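Side-chain contacts in nitrosopumilus output domain-containing protein (Pyrococcus horikoshii, PDB 2P9X), which is of unknown function but binds zinc ions and folds as a small all-helical domain that assembles into a four-chain complex: residues K10-A15 and S37-A42; A25-H30 and Q47-A52; G75-D80 and S91-I96; D6-T11 and M67-K72. One frame throughout, in Å; residues are numbered along the deposited sequence.

Contact 1 of 4, residues K10-A15 and S37-A42; sequences KTIILA and SGIELA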
# COMPACT_ATOMS: atom_id res chain seq x y z
N LYS A 10 3.05 21.67 10.52
CA LYS A 10 4.22 21.21 11.26
C LYS A 10 3.94 19.92 12.02
O LYS A 10 4.78 19.03 12.08
CB LYS A 10 4.70 22.28 12.25
CG LYS A 10 6.02 21.94 12.93
CD LYS A 10 7.13 21.74 11.89
CE LYS A 10 8.45 21.36 12.54
NZ LYS A 10 9.50 22.39 12.33
N THR A 11 2.75 19.82 12.61
CA THR A 11 2.40 18.62 13.36
C THR A 11 2.41 17.41 12.44
O THR A 11 2.89 16.35 12.81
CB THR A 11 1.00 18.74 14.00
OG1 THR A 11 0.99 19.87 14.88
CG2 THR A 11 0.67 17.48 14.79
N ILE A 12 1.88 17.58 11.23
CA ILE A 12 1.87 16.48 10.27
C ILE A 12 3.29 16.11 9.86
O ILE A 12 3.65 14.94 9.83
CB ILE A 12 1.06 16.85 9.00
CG1 ILE A 12 -0.41 17.02 9.37
CG2 ILE A 12 1.22 15.74 7.96
CD1 ILE A 12 -1.30 17.37 8.18
N ILE A 13 4.10 17.12 9.57
CA ILE A 13 5.48 16.87 9.18
C ILE A 13 6.23 16.09 10.26
O ILE A 13 6.97 15.15 9.96
CB ILE A 13 6.20 18.20 8.88
CG1 ILE A 13 5.69 18.75 7.54
CG2 ILE A 13 7.70 17.98 8.84
CD1 ILE A 13 6.00 20.22 7.33
N LEU A 14 6.03 16.46 11.53
CA LEU A 14 6.71 15.74 12.61
C LEU A 14 6.19 14.30 12.69
O LEU A 14 6.95 13.37 12.97
CB LEU A 14 6.51 16.45 13.95
CG LEU A 14 7.17 17.83 14.07
CD1 LEU A 14 6.80 18.45 15.41
CD2 LEU A 14 8.68 17.70 13.94
N ALA A 15 4.90 14.11 12.44
CA ALA A 15 4.32 12.77 12.47
C ALA A 15 4.96 11.90 11.38
O ALA A 15 5.29 10.74 11.61
CB ALA A 15 2.81 12.83 12.29
N SER A 37 1.43 20.33 -5.07
CA SER A 37 1.19 20.85 -3.73
C SER A 37 2.11 20.22 -2.71
O SER A 37 2.75 19.20 -2.98
CB SER A 37 -0.26 20.58 -3.31
OG SER A 37 -1.18 21.20 -4.18
N GLY A 38 2.17 20.85 -1.54
CA GLY A 38 2.98 20.34 -0.44
C GLY A 38 2.06 19.85 0.66
O GLY A 38 0.84 19.78 0.47
N ILE A 39 2.63 19.54 1.82
CA ILE A 39 1.86 19.03 2.96
C ILE A 39 0.83 20.03 3.47
O ILE A 39 -0.15 19.65 4.13
CB ILE A 39 2.81 18.63 4.13
CG1 ILE A 39 3.70 17.46 3.69
CG2 ILE A 39 2.01 18.20 5.36
CD1 ILE A 39 2.92 16.20 3.40
N GLU A 40 1.04 21.31 3.16
CA GLU A 40 0.11 22.35 3.59
C GLU A 40 -1.27 22.13 2.99
O GLU A 40 -2.25 22.76 3.39
CB GLU A 40 0.65 23.73 3.19
CG GLU A 40 1.03 23.87 1.72
CD GLU A 40 2.44 23.38 1.40
OE1 GLU A 40 3.06 22.71 2.25
OE2 GLU A 40 2.92 23.67 0.28
N LEU A 41 -1.36 21.23 2.01
CA LEU A 41 -2.63 20.91 1.38
C LEU A 41 -3.60 20.33 2.40
O LEU A 41 -4.82 20.43 2.24
CB LEU A 41 -2.43 19.88 0.26
CG LEU A 41 -3.68 19.43 -0.49
CD1 LEU A 41 -4.27 20.61 -1.26
CD2 LEU A 41 -3.33 18.30 -1.45
N ALA A 42 -3.06 19.71 3.45
CA ALA A 42 -3.89 19.12 4.50
C ALA A 42 -4.80 20.19 5.11
O ALA A 42 -5.95 19.92 5.44
CB ALA A 42 -3.02 18.48 5.57
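Ile12 is the first residue of 10-15 to meet 37-42, and it does so with two branches. Its CG2 meets the CG2 of Ile39, methyl against methyl at 3.7 Å, while the two side chains cross obliquely. Its other branch starts beside the backbone N (chi1 -66°) and runs out fully extended (chi2 -180°), which carries CD1 to 3.3 Å from Ala42 CB. That separation is below the usual van der Waals distance for two carbons, so the fit is tight here. One residue further on, Ile13 lends its flank: CG1 comes to 4.3 Å from Ile39 CG2. That one methyl of Ile39 therefore serves both neighbours on the helix, consistent with the closest backbone approach, 7.5 Å between Ile13 CA and Ile39 CA. Ile39 sits within a type I beta turn from Gly38 to Leu41, and Ala42 N bonds to Ile39 O at 3.0 Å. Ile13 also leans on Glu24, which, like Glu28, binds zinc in a structure of this protein. In this all-helical domain the turn leading to helix 41-44 places Ile39 between helix 3-19, at Ile12, Ile13 and Leu16, and helix 23-35, at Leu27 and Glu28.

Contact 2 of 4, residues A25-H30 and Q47-A52; sequences AVLEAH and QKFKEA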
# COMPACT_ATOMS: atom_id res chain seq x y z
N ALA A 25 9.65 12.56 2.37
CA ALA A 25 10.07 12.68 0.98
C ALA A 25 9.14 11.95 0.03
O ALA A 25 8.84 12.44 -1.06
CB ALA A 25 11.48 12.13 0.82
N VAL A 26 8.68 10.77 0.43
CA VAL A 26 7.79 10.00 -0.42
C VAL A 26 6.44 10.68 -0.60
O VAL A 26 5.96 10.83 -1.73
CB VAL A 26 7.61 8.57 0.16
CG1 VAL A 26 6.50 7.83 -0.56
CG2 VAL A 26 8.93 7.81 0.02
N LEU A 27 5.81 11.09 0.49
CA LEU A 27 4.51 11.74 0.36
C LEU A 27 4.65 13.07 -0.40
O LEU A 27 3.82 13.40 -1.24
CB LEU A 27 3.88 11.99 1.73
CG LEU A 27 2.51 12.68 1.73
CD1 LEU A 27 1.52 11.96 0.82
CD2 LEU A 27 1.98 12.71 3.17
N GLU A 28 5.71 13.82 -0.11
CA GLU A 28 5.88 15.09 -0.80
C GLU A 28 6.12 14.91 -2.30
O GLU A 28 5.66 15.70 -3.11
CB GLU A 28 7.01 15.89 -0.16
CG GLU A 28 6.48 16.73 0.99
CD GLU A 28 7.53 17.15 1.98
OE1 GLU A 28 8.72 16.82 1.77
OE2 GLU A 28 7.16 17.78 3.00
N ALA A 29 6.83 13.85 -2.67
CA ALA A 29 7.06 13.60 -4.10
C ALA A 29 5.72 13.32 -4.76
O ALA A 29 5.45 13.77 -5.88
CB ALA A 29 7.99 12.42 -4.28
N HIS A 30 4.88 12.55 -4.08
CA HIS A 30 3.56 12.20 -4.59
C HIS A 30 2.67 13.43 -4.74
O HIS A 30 2.03 13.62 -5.77
CB HIS A 30 2.90 11.20 -3.65
CG HIS A 30 1.49 10.85 -4.02
ND1 HIS A 30 1.18 10.13 -5.15
CD2 HIS A 30 0.32 11.10 -3.40
CE1 HIS A 30 -0.12 9.94 -5.21
NE2 HIS A 30 -0.67 10.52 -4.15
N GLN A 47 -9.95 17.36 2.28
CA GLN A 47 -10.55 16.27 1.51
C GLN A 47 -9.62 15.85 0.36
O GLN A 47 -9.44 14.66 0.11
CB GLN A 47 -11.92 16.70 0.95
CG GLN A 47 -12.52 15.66 0.00
CD GLN A 47 -13.94 16.01 -0.43
OE1 GLN A 47 -14.48 15.39 -1.36
NE2 GLN A 47 -14.56 16.98 0.24
N LYS A 48 -9.03 16.83 -0.32
CA LYS A 48 -8.13 16.53 -1.43
C LYS A 48 -6.86 15.85 -0.91
O LYS A 48 -6.31 14.95 -1.55
CB LYS A 48 -7.77 17.81 -2.18
CG LYS A 48 -6.96 17.58 -3.45
CD LYS A 48 -6.86 18.84 -4.30
CE LYS A 48 -8.23 19.30 -4.78
NZ LYS A 48 -8.92 18.24 -5.57
N PHE A 49 -6.39 16.29 0.26
CA PHE A 49 -5.19 15.71 0.85
C PHE A 49 -5.47 14.24 1.19
O PHE A 49 -4.66 13.36 0.89
CB PHE A 49 -4.80 16.50 2.12
CG PHE A 49 -3.65 15.89 2.89
CD1 PHE A 49 -2.34 16.21 2.56
CD2 PHE A 49 -3.88 15.01 3.93
CE1 PHE A 49 -1.27 15.65 3.26
CE2 PHE A 49 -2.82 14.44 4.65
CZ PHE A 49 -1.51 14.76 4.31
N LYS A 50 -6.63 13.98 1.79
CA LYS A 50 -6.99 12.61 2.14
C LYS A 50 -7.07 11.75 0.89
O LYS A 50 -6.58 10.63 0.86
CB LYS A 50 -8.33 12.60 2.88
CG LYS A 50 -8.19 12.92 4.36
CD LYS A 50 -9.54 12.99 5.07
CE LYS A 50 -10.50 11.92 4.58
NZ LYS A 50 -11.39 11.44 5.67
N GLU A 51 -7.69 12.30 -0.16
CA GLU A 51 -7.83 11.59 -1.42
C GLU A 51 -6.45 11.25 -1.98
O GLU A 51 -6.22 10.14 -2.46
CB GLU A 51 -8.60 12.45 -2.43
CG GLU A 51 -8.68 11.85 -3.83
CD GLU A 51 -9.29 12.80 -4.86
OE1 GLU A 51 -9.65 13.94 -4.48
OE2 GLU A 51 -9.39 12.41 -6.04
N ALA A 52 -5.53 12.22 -1.91
CA ALA A 52 -4.17 12.03 -2.43
C ALA A 52 -3.41 10.93 -1.69
O ALA A 52 -2.73 10.13 -2.31
CB ALA A 52 -3.39 13.34 -2.36
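Leu27 reaches with CD2 to the end of the Phe49 ring, 4.2 Å from CZ, approaching it obliquely. This pair, together with His30 and Ala52, forms a helix-helix interface of the all-alpha domain, joining helix 23-35 to helix 46-57. All four residues are buried, and the backbones are closest at His30 and Ala52, with 8.0 Å between their CA atoms. Around the apolar half, Leu27 also touches Val53 and Leu56, while Phe49 packs on Leu31 and Leu86, so the same side chains serve several helices.

The polar half belongs to His30. Its ring carbon CG is anti to the backbone N (chi1 176°), which extends the imidazole across to the other helix. One ring nitrogen, ND1, is hydrogen-bonded to Tyr60 OH of the third subunit, and the two rings meet there at steeply inclined planes. Val26 packs on His30 of the second subunit, and His30 on Val26 of that subunit. The imidazole is gripped at both nitrogens, which should fix its rotation and links this intrachain interface to the assembly. Within the chain, NE2 of His30 donates to Ala52 O at 2.8 Å, a bent bond of ordinary length (N-H...O 134°), and the nitrogen sits 38° above the carbonyl plane, off the lone pairs.

Contact 3 of 4, residues G75-D80 and S91-I96; sequences GRLGED and SEIRKI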
# COMPACT_ATOMS: atom_id res chain seq x y z
N GLY A 75 -2.67 16.21 21.03
CA GLY A 75 -1.57 16.33 21.98
C GLY A 75 -0.87 17.69 21.87
O GLY A 75 -0.24 18.17 22.80
N ARG A 76 -0.99 18.31 20.70
CA ARG A 76 -0.38 19.61 20.47
C ARG A 76 -1.24 20.77 21.00
O ARG A 76 -0.75 21.77 21.50
CB ARG A 76 -0.16 19.78 18.97
CG ARG A 76 1.04 20.66 18.64
CD ARG A 76 1.01 21.98 19.42
NE ARG A 76 1.78 23.01 18.72
CZ ARG A 76 1.64 24.28 19.16
NH1 ARG A 76 0.84 24.54 20.18
NH2 ARG A 76 2.31 25.27 18.56
N LEU A 77 -2.58 20.63 20.83
CA LEU A 77 -3.49 21.75 21.07
C LEU A 77 -4.31 21.55 22.34
O LEU A 77 -4.21 22.25 23.34
CB LEU A 77 -4.47 21.81 19.90
CG LEU A 77 -3.91 22.57 18.71
CD1 LEU A 77 -4.98 22.84 17.65
CD2 LEU A 77 -3.33 23.93 19.08
N GLY A 78 -5.22 20.57 22.22
CA GLY A 78 -6.06 20.18 23.33
C GLY A 78 -6.32 18.68 23.27
O GLY A 78 -6.68 18.11 22.25
N GLU A 79 -6.10 18.03 24.43
CA GLU A 79 -6.16 16.57 24.45
C GLU A 79 -7.42 16.06 23.77
O GLU A 79 -7.51 14.93 23.31
CB GLU A 79 -6.15 16.12 25.91
CG GLU A 79 -4.97 16.70 26.68
CD GLU A 79 -5.44 17.12 28.05
OE1 GLU A 79 -5.61 16.26 28.90
OE2 GLU A 79 -5.62 18.31 28.27
N ASP A 80 -8.45 16.91 23.77
CA ASP A 80 -9.67 16.41 23.18
C ASP A 80 -10.38 17.45 22.33
O ASP A 80 -11.44 17.95 22.67
CB ASP A 80 -10.59 15.92 24.30
CG ASP A 80 -10.43 16.80 25.53
OD1 ASP A 80 -10.92 17.93 25.52
OD2 ASP A 80 -9.81 16.34 26.49
N SER A 91 -11.63 22.30 10.49
CA SER A 91 -12.74 23.17 10.86
C SER A 91 -12.59 23.62 12.31
O SER A 91 -12.81 24.79 12.63
CB SER A 91 -14.07 22.45 10.67
OG SER A 91 -14.34 22.26 9.29
N GLU A 92 -12.23 22.68 13.18
CA GLU A 92 -12.06 22.99 14.59
C GLU A 92 -10.88 23.92 14.82
O GLU A 92 -10.96 24.84 15.63
CB GLU A 92 -11.88 21.69 15.39
CG GLU A 92 -12.80 20.57 14.91
CD GLU A 92 -13.51 19.86 16.04
OE1 GLU A 92 -13.53 20.40 17.17
OE2 GLU A 92 -14.08 18.77 15.80
N ILE A 93 -9.79 23.70 14.10
CA ILE A 93 -8.62 24.56 14.23
C ILE A 93 -8.96 25.98 13.80
O ILE A 93 -8.54 26.95 14.44
CB ILE A 93 -7.44 24.05 13.37
CG1 ILE A 93 -6.91 22.74 13.94
CG2 ILE A 93 -6.34 25.11 13.33
CD1 ILE A 93 -5.82 22.11 13.08
N ARG A 94 -9.72 26.11 12.72
CA ARG A 94 -10.11 27.43 12.24
C ARG A 94 -11.01 28.13 13.25
O ARG A 94 -10.96 29.35 13.40
CB ARG A 94 -10.81 27.31 10.88
CG ARG A 94 -9.88 26.91 9.74
CD ARG A 94 -10.63 26.64 8.45
NE ARG A 94 -11.33 27.82 7.95
CZ ARG A 94 -10.74 28.83 7.32
NH1 ARG A 94 -9.43 28.81 7.09
NH2 ARG A 94 -11.46 29.86 6.90
N LYS A 95 -11.82 27.35 13.97
CA LYS A 95 -12.70 27.93 14.98
C LYS A 95 -11.90 28.39 16.19
O LYS A 95 -12.18 29.43 16.78
CB LYS A 95 -13.77 26.92 15.41
CG LYS A 95 -14.74 26.54 14.32
CD LYS A 95 -15.85 25.63 14.84
CE LYS A 95 -16.81 25.25 13.72
NZ LYS A 95 -17.89 24.34 14.21
N ILE A 96 -10.88 27.61 16.55
CA ILE A 96 -10.04 27.94 17.69
C ILE A 96 -9.27 29.24 17.47
O ILE A 96 -9.16 30.07 18.37
CB ILE A 96 -9.03 26.80 17.98
CG1 ILE A 96 -9.77 25.57 18.50
CG2 ILE A 96 -7.98 27.27 18.98
CD1 ILE A 96 -8.87 24.38 18.77
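Leu77 contributes most of the surface buried here, and one methyl does its work: CD1 lies 4.2 Å from CG1 of Ile93 and 4.3 Å from CD1 of Ile96. Both separations are those of loose apolar contact, and no hydrogen bond crosses between 75-80 and 91-96. The leucine gets there because CG is set beside the backbone N, anti to the carbonyl carbon (chi1 -84°), with the CB bond itself directed toward the other segment. The backbones stay well apart, 9.0 Å between Leu77 CA and Ile93 CA at their nearest, so the side chains alone span the interval.

Ile93 and Ile96 are three residues apart, which puts them on one face of helix 86-97; the bond from Ile96 N to Glu92 O, at 2.9 Å, shows the regular turn that spaces them. Leu77 is the residue directly after the end of helix 59-76, where the chain leaves for the linker to helix 86-97. The contact joins the start of the linker to the helix that follows it in this all-helical domain.

The two isoleucines are engaged differently. Ile93 is buried and crosses Leu77 at about a right angle, offering CG1, while its side chain also packs on Leu8 of helix 3-19. Ile96 points its CB bond at the other segment and meets Leu77 through the end of its chain, CD1, yet it remains exposed and lies toward the solvent side of the contact.

Contact 4 of 4, residues D6-T11 and M67-K72; sequences DILTKT and MVIISK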
# COMPACT_ATOMS: atom_id res chain seq x y z
N ASP A 6 -0.01 26.78 10.09
CA ASP A 6 1.36 26.49 10.52
C ASP A 6 1.38 25.31 11.49
O ASP A 6 2.14 24.36 11.32
CB ASP A 6 1.96 27.74 11.17
CG ASP A 6 3.36 27.51 11.71
OD1 ASP A 6 4.17 26.89 11.00
OD2 ASP A 6 3.64 27.96 12.84
N ILE A 7 0.52 25.36 12.51
CA ILE A 7 0.48 24.30 13.51
C ILE A 7 0.07 22.95 12.93
O ILE A 7 0.66 21.92 13.27
CB ILE A 7 -0.48 24.67 14.66
CG1 ILE A 7 0.06 25.90 15.39
CG2 ILE A 7 -0.60 23.50 15.62
CD1 ILE A 7 -0.93 26.49 16.39
N LEU A 8 -0.93 22.94 12.05
CA LEU A 8 -1.34 21.66 11.48
C LEU A 8 -0.25 21.09 10.58
O LEU A 8 0.08 19.91 10.67
CB LEU A 8 -2.64 21.81 10.67
CG LEU A 8 -3.10 20.52 10.00
CD1 LEU A 8 -3.25 19.42 11.04
CD2 LEU A 8 -4.42 20.75 9.28
N THR A 9 0.31 21.93 9.71
CA THR A 9 1.34 21.47 8.80
C THR A 9 2.57 20.93 9.53
O THR A 9 3.06 19.85 9.21
CB THR A 9 1.76 22.59 7.82
OG1 THR A 9 0.60 23.02 7.08
CG2 THR A 9 2.81 22.09 6.83
N LYS A 10 3.05 21.67 10.52
CA LYS A 10 4.22 21.21 11.26
C LYS A 10 3.94 19.92 12.02
O LYS A 10 4.78 19.03 12.08
CB LYS A 10 4.70 22.28 12.25
CG LYS A 10 6.02 21.94 12.93
CD LYS A 10 7.13 21.74 11.89
CE LYS A 10 8.45 21.36 12.54
NZ LYS A 10 9.50 22.39 12.33
N THR A 11 2.75 19.82 12.61
CA THR A 11 2.40 18.62 13.36
C THR A 11 2.41 17.41 12.44
O THR A 11 2.89 16.35 12.81
CB THR A 11 1.00 18.74 14.00
OG1 THR A 11 0.99 19.87 14.88
CG2 THR A 11 0.67 17.48 14.79
N MET A 67 -5.88 9.08 11.48
CA MET A 67 -6.00 8.83 12.92
C MET A 67 -4.78 9.33 13.67
O MET A 67 -4.90 9.94 14.74
CB MET A 67 -6.20 7.34 13.17
CG MET A 67 -7.59 6.86 12.77
SD MET A 67 -7.71 5.07 12.65
CE MET A 67 -7.64 4.62 14.38
N VAL A 68 -3.60 9.08 13.12
CA VAL A 68 -2.36 9.51 13.75
C VAL A 68 -2.28 11.04 13.78
O VAL A 68 -1.89 11.62 14.79
CB VAL A 68 -1.14 8.92 13.01
CG1 VAL A 68 0.13 9.59 13.49
CG2 VAL A 68 -1.07 7.42 13.27
N ILE A 69 -2.66 11.70 12.69
CA ILE A 69 -2.60 13.16 12.65
C ILE A 69 -3.53 13.77 13.70
O ILE A 69 -3.15 14.70 14.42
CB ILE A 69 -3.00 13.71 11.25
CG1 ILE A 69 -1.92 13.34 10.23
CG2 ILE A 69 -3.18 15.23 11.32
CD1 ILE A 69 -2.32 13.64 8.79
N ILE A 70 -4.75 13.26 13.78
CA ILE A 70 -5.72 13.78 14.74
C ILE A 70 -5.21 13.62 16.17
O ILE A 70 -5.30 14.54 16.98
CB ILE A 70 -7.09 13.07 14.59
CG1 ILE A 70 -7.68 13.39 13.21
CG2 ILE A 70 -8.05 13.53 15.69
CD1 ILE A 70 -8.96 12.65 12.89
N SER A 71 -4.65 12.45 16.46
CA SER A 71 -4.11 12.16 17.78
C SER A 71 -2.96 13.10 18.14
O SER A 71 -2.88 13.60 19.27
CB SER A 71 -3.62 10.71 17.84
OG SER A 71 -4.71 9.81 17.81
N LYS A 72 -2.08 13.36 17.19
CA LYS A 72 -0.94 14.24 17.43
C LYS A 72 -1.36 15.69 17.61
O LYS A 72 -0.75 16.42 18.39
CB LYS A 72 0.07 14.15 16.28
CG LYS A 72 0.86 12.86 16.24
CD LYS A 72 1.62 12.63 17.53
CE LYS A 72 2.26 11.25 17.54
NZ LYS A 72 3.35 11.15 18.55
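The backbones of 6-11 and 67-72, both helical, approach most closely at their C-terminal ends, where Thr11 CA and Lys72 CA are 6.8 Å apart. Between Leu8 CA and Ile69 CA the distance has grown to 8.7 Å, and longer side chains take over: Leu8 CD1 meets Ile69 CG2 at 4.2 Å, the two chains crossing at about a right angle. Where the helices are close, a short residue fits. Thr11 directs CG2 onto Lys72 CB at 3.7 Å. That orientation (chi1 -59°) leaves OG1 of Thr11 beside the backbone N, where it donates to Ile7 O at 2.6 Å. Ile7 O also accepts from Thr11 N, and the two donors reach it from opposite faces of its carbonyl plane. Of the Lys72 side chain it is CB, the root, that is touched; a bend at chi2 (-57°) leads the remainder away to a salt bridge between NZ and Glu18, a residue that binds zinc in a structure of this protein. Leu8 packs further on Val90 of helix 86-97. Between 6-11 and 67-72 only carbon meets carbon, yet Glu18 lies further along helix 3-19, so a salt bridge and apolar packing together join the two helices, while the threonine hydroxyl is spent on its own helix.

Overall arrangement
From the N terminus, helix 3-19 opens two loops from overlapping starts, since contacts 4 and 1 share Lys10 and Thr11. Contact 1 closes first, at the turn before helix 41-44. Contact 2 opens on helix 23-35 inside that loop and closes beyond it on helix 46-57, so the two cross, and Ala42 touches Phe49 where they meet. Contact 4 closes last of the three, on helix 59-76, with the whole of contact 2 lying within its span. Contact 3 follows in series, tying the end of helix 59-76 to helix 86-97. Contacts 2 and 3 lie on opposite sides of the chain's centre, 22 Å apart between centres, with contacts 1 and 4 bridging them.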